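Local coordinates for protein beta-porphyranase A (Bacteroides plebeius, PDB 4AW7) that cleaves the sulfated red-algal polysaccharide porphyran at beta-D-galactose-(1->4)-alpha-L-galactose-6-sulfate linkages, releasing mostly a sulfated disaccharide, at residues V24-R29 and L409-S414. Sequence-based numbering, arbitrary orientation.
Sequences VDYNTR and LNNKNS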
# COMPACT_ATOMS: atom_id res chain seq x y z
N VAL A 24 -7.51 -23.31 -4.41
CA VAL A 24 -8.62 -22.37 -4.49
C VAL A 24 -9.90 -23.12 -4.13
O VAL A 24 -10.13 -24.20 -4.66
CB VAL A 24 -8.78 -21.76 -5.91
CG1 VAL A 24 -9.90 -20.73 -5.97
CG2 VAL A 24 -7.46 -21.15 -6.40
N ASP A 25 -10.73 -22.56 -3.27
CA ASP A 25 -12.04 -23.12 -2.97
C ASP A 25 -13.09 -22.08 -3.29
O ASP A 25 -13.39 -21.22 -2.45
CB ASP A 25 -12.14 -23.59 -1.54
CG ASP A 25 -13.45 -24.27 -1.24
OD1 ASP A 25 -14.30 -24.36 -2.15
OD2 ASP A 25 -13.60 -24.61 -0.06
N TYR A 26 -13.64 -22.14 -4.50
CA TYR A 26 -14.62 -21.17 -4.91
C TYR A 26 -15.99 -21.38 -4.27
O TYR A 26 -16.90 -20.59 -4.51
CB TYR A 26 -14.71 -21.04 -6.46
CG TYR A 26 -15.01 -22.36 -7.15
CD1 TYR A 26 -16.31 -22.88 -7.20
CD2 TYR A 26 -13.99 -23.11 -7.75
CE1 TYR A 26 -16.59 -24.10 -7.82
CE2 TYR A 26 -14.25 -24.32 -8.36
CZ TYR A 26 -15.55 -24.81 -8.40
OH TYR A 26 -15.78 -26.02 -9.03
N ASN A 27 -16.14 -22.44 -3.48
CA ASN A 27 -17.34 -22.64 -2.68
C ASN A 27 -17.24 -22.10 -1.27
O ASN A 27 -18.18 -22.19 -0.51
CB ASN A 27 -17.69 -24.14 -2.63
CG ASN A 27 -18.02 -24.69 -4.00
OD1 ASN A 27 -17.23 -25.46 -4.55
ND2 ASN A 27 -19.08 -24.18 -4.61
N THR A 28 -16.11 -21.48 -0.93
CA THR A 28 -15.94 -20.83 0.38
C THR A 28 -15.68 -19.36 0.15
O THR A 28 -14.68 -19.00 -0.47
CB THR A 28 -14.81 -21.49 1.16
OG1 THR A 28 -15.16 -22.86 1.41
CG2 THR A 28 -14.57 -20.80 2.50
N ARG A 29 -16.59 -18.52 0.63
CA ARG A 29 -16.41 -17.09 0.56
C ARG A 29 -15.38 -16.66 1.61
O ARG A 29 -15.46 -17.12 2.74
CB ARG A 29 -17.75 -16.40 0.76
CG ARG A 29 -17.68 -14.89 0.75
CD ARG A 29 -19.01 -14.25 0.56
NE ARG A 29 -20.03 -14.73 1.51
CZ ARG A 29 -21.15 -14.08 1.80
NH1 ARG A 29 -21.42 -12.90 1.25
NH2 ARG A 29 -21.95 -14.60 2.73
N LEU A 409 -1.92 -26.23 -9.06
CA LEU A 409 -3.20 -25.61 -8.74
C LEU A 409 -4.22 -26.67 -8.34
O LEU A 409 -4.51 -27.59 -9.13
CB LEU A 409 -3.71 -24.85 -9.93
CG LEU A 409 -2.90 -23.73 -10.53
CD1 LEU A 409 -3.73 -23.10 -11.67
CD2 LEU A 409 -2.57 -22.70 -9.46
N ASN A 410 -4.73 -26.57 -7.13
CA ASN A 410 -5.58 -27.60 -6.56
C ASN A 410 -6.97 -27.03 -6.34
O ASN A 410 -7.13 -25.88 -5.93
CB ASN A 410 -4.98 -28.13 -5.25
CG ASN A 410 -3.65 -28.89 -5.45
OD1 ASN A 410 -3.41 -29.51 -6.50
ND2 ASN A 410 -2.78 -28.81 -4.44
N ASN A 411 -7.99 -27.85 -6.59
CA ASN A 411 -9.33 -27.51 -6.21
C ASN A 411 -10.02 -28.81 -5.80
O ASN A 411 -9.92 -29.82 -6.51
CB ASN A 411 -10.06 -26.88 -7.40
CG ASN A 411 -11.53 -26.70 -7.15
OD1 ASN A 411 -12.35 -27.49 -7.63
ND2 ASN A 411 -11.88 -25.70 -6.37
N LYS A 412 -10.76 -28.77 -4.69
CA LYS A 412 -11.38 -29.97 -4.10
C LYS A 412 -12.44 -30.59 -5.00
O LYS A 412 -12.73 -31.78 -4.86
CB LYS A 412 -12.00 -29.67 -2.72
CG LYS A 412 -13.18 -28.71 -2.76
CD LYS A 412 -13.66 -28.24 -1.38
CE LYS A 412 -15.04 -27.56 -1.53
NZ LYS A 412 -15.48 -26.77 -0.32
N ASN A 413 -13.03 -29.79 -5.89
CA ASN A 413 -14.06 -30.26 -6.84
C ASN A 413 -13.48 -30.55 -8.23
O ASN A 413 -14.23 -30.70 -9.22
CB ASN A 413 -15.18 -29.24 -6.99
CG ASN A 413 -15.88 -28.95 -5.71
OD1 ASN A 413 -16.04 -27.78 -5.34
ND2 ASN A 413 -16.27 -29.99 -5.00
N SER A 414 -12.15 -30.59 -8.34
CA SER A 414 -11.48 -30.80 -9.62
C SER A 414 -11.98 -29.85 -10.70
O SER A 414 -12.10 -30.21 -11.87
CB SER A 414 -11.68 -32.26 -10.07
OG SER A 414 -11.16 -33.12 -9.08
O HOH W 1 -9.63 -26.36 -2.47
O HOH W 2 -14.34 -25.22 -4.78
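The amide of Asn411 approaches the ring of Tyr26 obliquely, with ND2 3.4 Å from CE2 and the two planes only 9° apart. Water 2 sits over the centre of one ring face, 3.5 Å above the plane. It accepts from Asn411 ND2 and lies within donating distance of Asp25 OD1 and Asn27 OD1. Asn411 ND2 also donates to Val24 O at 2.9 Å, almost in its own amide plane. The nitrogen thus bridges backbone and water. The CG of Asn411 is anti to the backbone N (chi1 171°), which brings the amide to Val24 O of strand 21-25. Its OD1 takes the backbone N of Asn413 in an Asx turn. At the far end of the ring, Tyr26 OH is hydrogen-bonded to Asp417.

Strands 21-25 and 405-410 run parallel in the mixed sheet of the beta-sandwich, and Val24 N donates to Asn410 O at 3.0 Å. Past this bond both segments fold into type I turns, Asp25 to Thr28 and Asn411 to Ser414. After the turn of 25-28 the chain continues into strand 29-32 of a different sheet.

Asp25 also forms an Asx turn, its OD1 accepting from Asn27 N. Its OD2 is gripped from opposite faces of the carboxylate plane. Lys412 NZ reaches Asp25 OD2 on the syn side in a salt bridge of 2.9 Å, and Thr28 OG1 donates to the same Asp25 OD2 at 2.8 Å. An asparagine in place of Asp25 would probably leave the Lys412 ammonium without its countercharge. The lysine reaches across with its chain extended beyond CG, laying CE 3.3 Å from Asp25 OD1.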